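Local coordinates for protein sulfite reductase [ferredoxin] (Mycobacterium tuberculosis, PDB 1ZJ8) that reduces sulfite to sulfide with electrons from ferredoxin, using a siroheme and a [4Fe-4S] cluster, and so supplies sulfur for amino acids and cofactors, at residues 114-118 against 119-123; 357-361 against 362-366; 395-399 against 400-404. All coordinates share one frame; numbering follows the deposited sequence.

Contact 1 of 3, residues 114-118 against 119-123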
loop_
_atom_site.group_PDB
_atom_site.type_symbol
_atom_site.label_atom_id
_atom_site.label_comp_id
_atom_site.label_asym_id
_atom_site.label_seq_id
_atom_site.Cartn_x
_atom_site.Cartn_y
_atom_site.Cartn_z
ATOM N N GLY A 114 9.594 -5.541 -0.796
ATOM C CA GLY A 114 8.910 -6.803 -0.454
ATOM C C GLY A 114 9.798 -7.985 -0.105
ATOM O O GLY A 114 9.296 -9.039 0.227
ATOM N N ALA A 115 11.115 -7.804 -0.115
ATOM C CA ALA A 115 12.039 -8.928 -0.272
ATOM C C ALA A 115 12.480 -9.535 1.051
ATOM O O ALA A 115 13.008 -8.826 1.875
ATOM C CB ALA A 115 13.252 -8.472 -1.063
ATOM N N LEU A 116 12.294 -10.848 1.217
ATOM C CA LEU A 116 12.633 -11.566 2.453
ATOM C C LEU A 116 13.298 -12.908 2.177
ATOM O O LEU A 116 13.087 -13.496 1.127
ATOM C CB LEU A 116 11.383 -11.855 3.276
ATOM C CG LEU A 116 10.414 -10.709 3.575
ATOM C CD1 LEU A 116 9.121 -11.239 4.187
ATOM C CD2 LEU A 116 11.069 -9.654 4.494
ATOM N N SER A 117 14.093 -13.387 3.135
ATOM C CA SER A 117 14.669 -14.723 3.066
ATOM C C SER A 117 13.666 -15.706 3.642
ATOM O O SER A 117 12.647 -15.305 4.185
ATOM C CB SER A 117 15.985 -14.805 3.850
ATOM O OG SER A 117 15.789 -14.669 5.254
ATOM N N ALA A 118 13.955 -16.991 3.535
ATOM C CA ALA A 118 13.092 -17.983 4.143
ATOM C C ALA A 118 13.149 -17.850 5.657
ATOM O O ALA A 118 12.128 -17.925 6.325
ATOM C CB ALA A 118 13.514 -19.370 3.715
ATOM N N ALA A 119 14.351 -17.635 6.192
ATOM C CA ALA A 119 14.557 -17.439 7.638
ATOM C C ALA A 119 13.765 -16.246 8.182
ATOM O O ALA A 119 13.159 -16.345 9.257
ATOM C CB ALA A 119 16.038 -17.266 7.940
ATOM N N ALA A 120 13.773 -15.138 7.442
ATOM C CA ALA A 120 13.064 -13.943 7.855
ATOM C C ALA A 120 11.558 -14.184 7.845
ATOM O O ALA A 120 10.845 -13.696 8.725
ATOM C CB ALA A 120 13.434 -12.760 6.948
ATOM N N LEU A 121 11.079 -14.927 6.849
ATOM C CA LEU A 121 9.662 -15.254 6.724
ATOM C C LEU A 121 9.205 -16.159 7.882
ATOM O O LEU A 121 8.090 -16.010 8.398
ATOM C CB LEU A 121 9.395 -15.931 5.381
ATOM C CG LEU A 121 7.902 -16.137 5.055
ATOM C CD1 LEU A 121 7.270 -14.818 4.625
ATOM C CD2 LEU A 121 7.662 -17.246 4.008
ATOM N N ARG A 122 10.077 -17.078 8.296
ATOM C CA ARG A 122 9.817 -17.924 9.457
ATOM C C ARG A 122 9.716 -17.130 10.767
ATOM O O ARG A 122 8.838 -17.400 11.608
ATOM C CB ARG A 122 10.901 -18.973 9.577
ATOM C CG ARG A 122 10.654 -19.944 10.704
ATOM C CD ARG A 122 11.813 -20.893 10.849
ATOM N NE ARG A 122 12.248 -21.428 9.562
ATOM C CZ ARG A 122 11.596 -22.369 8.888
ATOM N NH1 ARG A 122 10.457 -22.887 9.373
ATOM N NH2 ARG A 122 12.079 -22.795 7.720
ATOM N N THR A 123 10.619 -16.166 10.935
ATOM C CA THR A 123 10.627 -15.299 12.105
ATOM C C THR A 123 9.300 -14.529 12.168
ATOM O O THR A 123 8.605 -14.574 13.174
ATOM C CB THR A 123 11.851 -14.335 12.052
ATOM O OG1 THR A 123 13.073 -15.100 11.985
ATOM C CG2 THR A 123 11.870 -13.365 13.273
#
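The carbonyls of Ser117 and Ala118 accept the first backbone N-H groups of helix 118-131. Leu121 N donates to Ser117 O at 3.1 Å, and Arg122 N donates to Ala118 O at 3.0 Å. The next carbonyl, that of Ala119, takes two donors from opposite faces: Thr123 N on one face and, on the other, the hydroxyl Thr123 OG1, 3.0 Å from Ala119 O. That oxygen is therefore gripped twice by one residue.

Ser117 caps the helix with its side chain. Its OG sits between the backbone N and the carbonyl carbon (chi1 68°), which turns it back over the first helical turn to accept from Ala120 N at 3.0 Å, with an N-H...O angle of 158°. The same OG also rests 3.5 Å from Ala120 CB. Nearby, the amide of Ala118 donates to the carboxylate of Asp382, so two of the amides at this helix end are met by side-chain oxygens.

The apolar part of the contact pairs Leu116 with Ala120 and Leu121. Leu116 CB lies 4.3 Å from Ala120 CB, and Leu116 CD1 meets Leu121 CD1 at 4.1 Å, the two leucines crossing at about a right angle. Leu166 packs on both Leu116 and Ala120, while Leu121 continues onto helix 366-379 and strand 384-386. The guanidinium of Arg122 forms a salt bridge with Asp374.

This is a serine N-cap joining a short edge strand to a helix, in the first ferredoxin-like half domain of the nitrite and sulfite reductase family.

Contact 2 of 3, residues 357-361 against 362-366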
loop_
_atom_site.group_PDB
_atom_site.type_symbol
_atom_site.label_atom_id
_atom_site.label_comp_id
_atom_site.label_asym_id
_atom_site.label_seq_id
_atom_site.Cartn_x
_atom_site.Cartn_y
_atom_site.Cartn_z
ATOM N N VAL A 357 0.945 -16.312 -5.489
ATOM C CA VAL A 357 -0.271 -16.844 -4.894
ATOM C C VAL A 357 -1.139 -15.733 -4.372
ATOM O O VAL A 357 -0.658 -14.666 -4.000
ATOM C CB VAL A 357 -0.016 -17.805 -3.722
ATOM C CG1 VAL A 357 0.474 -19.128 -4.232
ATOM C CG2 VAL A 357 0.958 -17.219 -2.708
ATOM N N ALA A 358 -2.432 -16.013 -4.323
ATOM C CA ALA A 358 -3.430 -15.000 -4.014
ATOM C C ALA A 358 -4.212 -15.416 -2.796
ATOM O O ALA A 358 -5.084 -16.269 -2.886
ATOM C CB ALA A 358 -4.405 -14.791 -5.195
ATOM N N PRO A 359 -3.919 -14.790 -1.656
ATOM C CA PRO A 359 -4.808 -14.954 -0.535
ATOM C C PRO A 359 -6.056 -14.112 -0.805
ATOM O O PRO A 359 -6.269 -13.678 -1.946
ATOM C CB PRO A 359 -3.987 -14.437 0.646
ATOM C CG PRO A 359 -2.825 -13.662 0.055
ATOM C CD PRO A 359 -2.791 -13.877 -1.391
ATOM N N ILE A 360 -6.884 -13.903 0.213
ATOM C CA ILE A 360 -8.047 -13.055 0.096
ATOM C C ILE A 360 -7.735 -11.736 0.802
ATOM O O ILE A 360 -7.725 -11.661 2.034
ATOM C CB ILE A 360 -9.278 -13.735 0.734
ATOM C CG1 ILE A 360 -9.716 -14.949 -0.092
ATOM C CG2 ILE A 360 -10.423 -12.731 0.875
ATOM C CD1 ILE A 360 -10.943 -15.670 0.443
ATOM N N ALA A 361 -7.474 -10.701 0.012
ATOM C CA ALA A 361 -7.221 -9.365 0.518
ATOM C C ALA A 361 -6.136 -9.371 1.557
ATOM O O ALA A 361 -6.330 -8.822 2.606
ATOM C CB ALA A 361 -8.478 -8.796 1.116
ATOM N N GLY A 362 -5.023 -10.051 1.287
ATOM C CA GLY A 362 -3.841 -10.008 2.150
ATOM C C GLY A 362 -3.892 -10.834 3.429
ATOM O O GLY A 362 -2.886 -10.925 4.145
ATOM N N ARG A 363 -5.033 -11.462 3.724
ATOM C CA ARG A 363 -5.209 -12.134 5.020
ATOM C C ARG A 363 -4.529 -13.475 5.068
ATOM O O ARG A 363 -4.939 -14.387 4.359
ATOM C CB ARG A 363 -6.694 -12.338 5.336
ATOM C CG ARG A 363 -6.942 -13.269 6.555
ATOM C CD ARG A 363 -7.938 -12.722 7.559
ATOM N NE ARG A 363 -7.350 -11.619 8.310
ATOM C CZ ARG A 363 -8.041 -10.806 9.109
ATOM N NH1 ARG A 363 -9.345 -10.997 9.300
ATOM N NH2 ARG A 363 -7.428 -9.792 9.720
ATOM N N VAL A 364 -3.507 -13.589 5.907
ATOM C CA VAL A 364 -2.855 -14.867 6.200
ATOM C C VAL A 364 -2.773 -15.026 7.735
ATOM O O VAL A 364 -3.717 -14.650 8.434
ATOM C CB VAL A 364 -1.444 -15.018 5.479
ATOM C CG1 VAL A 364 -1.598 -15.103 3.952
ATOM C CG2 VAL A 364 -0.473 -13.882 5.841
ATOM N N SER A 365 -1.679 -15.592 8.260
ATOM C CA SER A 365 -1.502 -15.829 9.694
ATOM C C SER A 365 -0.085 -16.346 9.976
ATOM O O SER A 365 0.644 -16.787 9.072
ATOM C CB SER A 365 -2.547 -16.823 10.253
ATOM O OG SER A 365 -2.473 -18.125 9.663
ATOM N N GLY A 366 0.294 -16.293 11.251
ATOM C CA GLY A 366 1.599 -16.763 11.703
ATOM C C GLY A 366 1.784 -18.172 11.214
ATOM O O GLY A 366 2.752 -18.458 10.519
#
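A type I' beta turn from Ile360 to Arg363 reverses the chain here, in the second ferredoxin-like half domain and near the bound siroheme. Ala361 and Gly362 fill the two corner positions, both with positive phi, as this turn type requires. The closing bond runs from Arg363 N to Ile360 O at 3.2 Å. It is nearly straight at the hydrogen (165°), but the donor stands above the carbonyl plane, away from the lone-pair directions. Arg363 CB comes to 3.5 Å from Ile360 O, beside the same bond.

Pro359, just before the turn, packs against the outgoing chain. Its CB touches Val364 CG1 at 4.1 Å and lies 3.8 Å from Arg363 O, so the ring flank leans on both residues. Val364 CG1 stands anti to its own carbonyl carbon (chi1 -67°), which brings this methyl alongside the proline.

Arg363 leads away from the turn, its guanidinium forming a salt bridge with Asp137, and its side chain touches Arg442, Val443 and Gln446 of helix 442-455. Gln446 also donates to Ile360 O. Ala361 packs on strand 425-427, Pro359 on Leu392 of strand 392-397, and Gly362 and Val364 bond through their backbones to Ile138 and Ala136 of strand 135-138, just before helix 366-379 begins.

Contact 3 of 3, residues 395-399 against 400-404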
loop_
_atom_site.group_PDB
_atom_site.type_symbol
_atom_site.label_atom_id
_atom_site.label_comp_id
_atom_site.label_asym_id
_atom_site.label_seq_id
_atom_site.Cartn_x
_atom_site.Cartn_y
_atom_site.Cartn_z
ATOM N N LEU A 395 10.403 -17.137 -5.339
ATOM C CA LEU A 395 11.318 -17.319 -6.470
ATOM C C LEU A 395 12.135 -18.624 -6.405
ATOM O O LEU A 395 12.129 -19.330 -5.398
ATOM C CB LEU A 395 12.268 -16.126 -6.543
ATOM C CG LEU A 395 11.668 -14.743 -6.384
ATOM C CD1 LEU A 395 12.757 -13.727 -6.550
ATOM C CD2 LEU A 395 10.591 -14.523 -7.400
ATOM N N ASP A 396 12.847 -18.916 -7.495
ATOM C CA ASP A 396 13.819 -20.010 -7.558
ATOM C C ASP A 396 13.197 -21.376 -7.306
ATOM O O ASP A 396 13.775 -22.190 -6.588
ATOM C CB ASP A 396 14.944 -19.782 -6.559
ATOM C CG ASP A 396 15.389 -18.324 -6.488
ATOM O OD1 ASP A 396 14.998 -17.529 -7.369
ATOM O OD2 ASP A 396 16.120 -17.979 -5.529
ATOM N N ILE A 397 12.014 -21.610 -7.877
ATOM C CA ILE A 397 11.375 -22.923 -7.860
ATOM C C ILE A 397 11.807 -23.674 -9.134
ATOM O O ILE A 397 11.422 -23.280 -10.251
ATOM C CB ILE A 397 9.786 -22.836 -7.819
ATOM C CG1 ILE A 397 9.284 -21.910 -6.708
ATOM C CG2 ILE A 397 9.155 -24.208 -7.633
ATOM C CD1 ILE A 397 9.904 -22.148 -5.341
ATOM N N PRO A 398 12.606 -24.747 -8.983
ATOM C CA PRO A 398 12.912 -25.570 -10.153
ATOM C C PRO A 398 11.714 -26.402 -10.634
ATOM O O PRO A 398 10.825 -26.731 -9.845
ATOM C CB PRO A 398 14.055 -26.470 -9.674
ATOM C CG PRO A 398 13.885 -26.556 -8.210
ATOM C CD PRO A 398 13.268 -25.247 -7.767
ATOM N N ASP A 399 11.708 -26.721 -11.930
ATOM C CA ASP A 399 10.608 -27.446 -12.563
ATOM C C ASP A 399 10.227 -28.745 -11.860
ATOM O O ASP A 399 9.043 -29.042 -11.700
ATOM C CB ASP A 399 10.931 -27.750 -14.033
ATOM C CG ASP A 399 10.760 -26.546 -14.931
ATOM O OD1 ASP A 399 10.074 -25.608 -14.523
ATOM O OD2 ASP A 399 11.304 -26.535 -16.053
ATOM N N ALA A 400 11.216 -29.529 -11.457
ATOM C CA ALA A 400 10.955 -30.801 -10.781
ATOM C C ALA A 400 10.045 -30.666 -9.538
ATOM O O ALA A 400 9.222 -31.536 -9.250
ATOM C CB ALA A 400 12.276 -31.439 -10.383
ATOM N N LEU A 401 10.208 -29.568 -8.815
ATOM C CA LEU A 401 9.609 -29.389 -7.510
ATOM C C LEU A 401 8.377 -28.510 -7.570
ATOM O O LEU A 401 7.716 -28.278 -6.548
ATOM C CB LEU A 401 10.663 -28.752 -6.591
ATOM C CG LEU A 401 11.940 -29.599 -6.433
ATOM C CD1 LEU A 401 13.056 -28.848 -5.745
ATOM C CD2 LEU A 401 11.618 -30.899 -5.687
ATOM N N LEU A 402 8.077 -28.003 -8.759
ATOM C CA LEU A 402 7.022 -27.004 -8.916
ATOM C C LEU A 402 5.689 -27.532 -8.453
ATOM O O LEU A 402 5.070 -26.960 -7.577
ATOM C CB LEU A 402 6.898 -26.554 -10.374
ATOM C CG LEU A 402 5.977 -25.372 -10.716
ATOM C CD1 LEU A 402 6.348 -24.153 -9.903
ATOM C CD2 LEU A 402 6.080 -25.029 -12.194
ATOM N N ASP A 403 5.254 -28.635 -9.038
ATOM C CA ASP A 403 3.938 -29.185 -8.723
ATOM C C ASP A 403 3.696 -29.379 -7.249
ATOM O O ASP A 403 2.626 -28.998 -6.767
ATOM C CB ASP A 403 3.706 -30.524 -9.415
ATOM C CG ASP A 403 3.356 -30.369 -10.875
ATOM O OD1 ASP A 403 2.545 -29.470 -11.217
ATOM O OD2 ASP A 403 3.909 -31.149 -11.683
ATOM N N ASP A 404 4.664 -29.985 -6.545
ATOM C CA ASP A 404 4.538 -30.212 -5.092
ATOM C C ASP A 404 4.350 -28.916 -4.319
ATOM O O ASP A 404 3.427 -28.827 -3.512
ATOM C CB ASP A 404 5.707 -31.023 -4.541
ATOM C CG ASP A 404 5.634 -32.495 -4.954
ATOM O OD1 ASP A 404 4.537 -32.990 -5.319
ATOM O OD2 ASP A 404 6.684 -33.162 -4.924
#
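Where strand 392-397 hands over to helix 399-411, Ile397 and Pro398 lean on the two leucines of the first helical turn. Ile397 CG2 meets Leu402 CD1 at 3.6 Å, the two side chains at about a right angle, and the same methyl lies 3.7 Å from Leu402 CA. Having CG anti to the backbone N (chi1 -172°) swings Leu402 back toward the strand end. Pro398 works on Leu401: its CG touches Leu401 CD1 at 3.5 Å, the ring and the leucine crossing obliquely.

Ile397 also belongs to a G1 beta bulge, in which it and Asp396 both face Asn353. Two bonds spanning three residues tighten the turn that follows: Leu401 N gives to Pro398 O at 3.1 Å, and Leu402 N to Asp399 O at 3.3 Å. Both run from residue i+3 back to residue i, as in a 3-10 type turn.

The carboxylate of Asp399 turns to partners outside the turn: OD1 accepts from Asn353 ND2 and forms a salt bridge with Arg347. Asn353 ND2 also donates to Ile397 O.

Contacts 1, 2 and 3 follow one another along the chain, the first in one ferredoxin-like half domain and the other two in its second copy. Their centres lie about 16 Å (1 and 2), about 18 Å (1 and 3) and about 21 Å (2 and 3) apart, and none touches another. Contacts 1 and 3 reach the same antiparallel sheet, in which strand 115-116 pairs with 384-386 and strand 392-397 lies next in order. Strand 363-365 of contact 2 instead borders the other antiparallel sheet, beside strand 135-138. Each half domain thus lends an edge strand to the other's sheet, knitting the two copies together, with contact 2 nearest the siroheme and contact 3 at the surface.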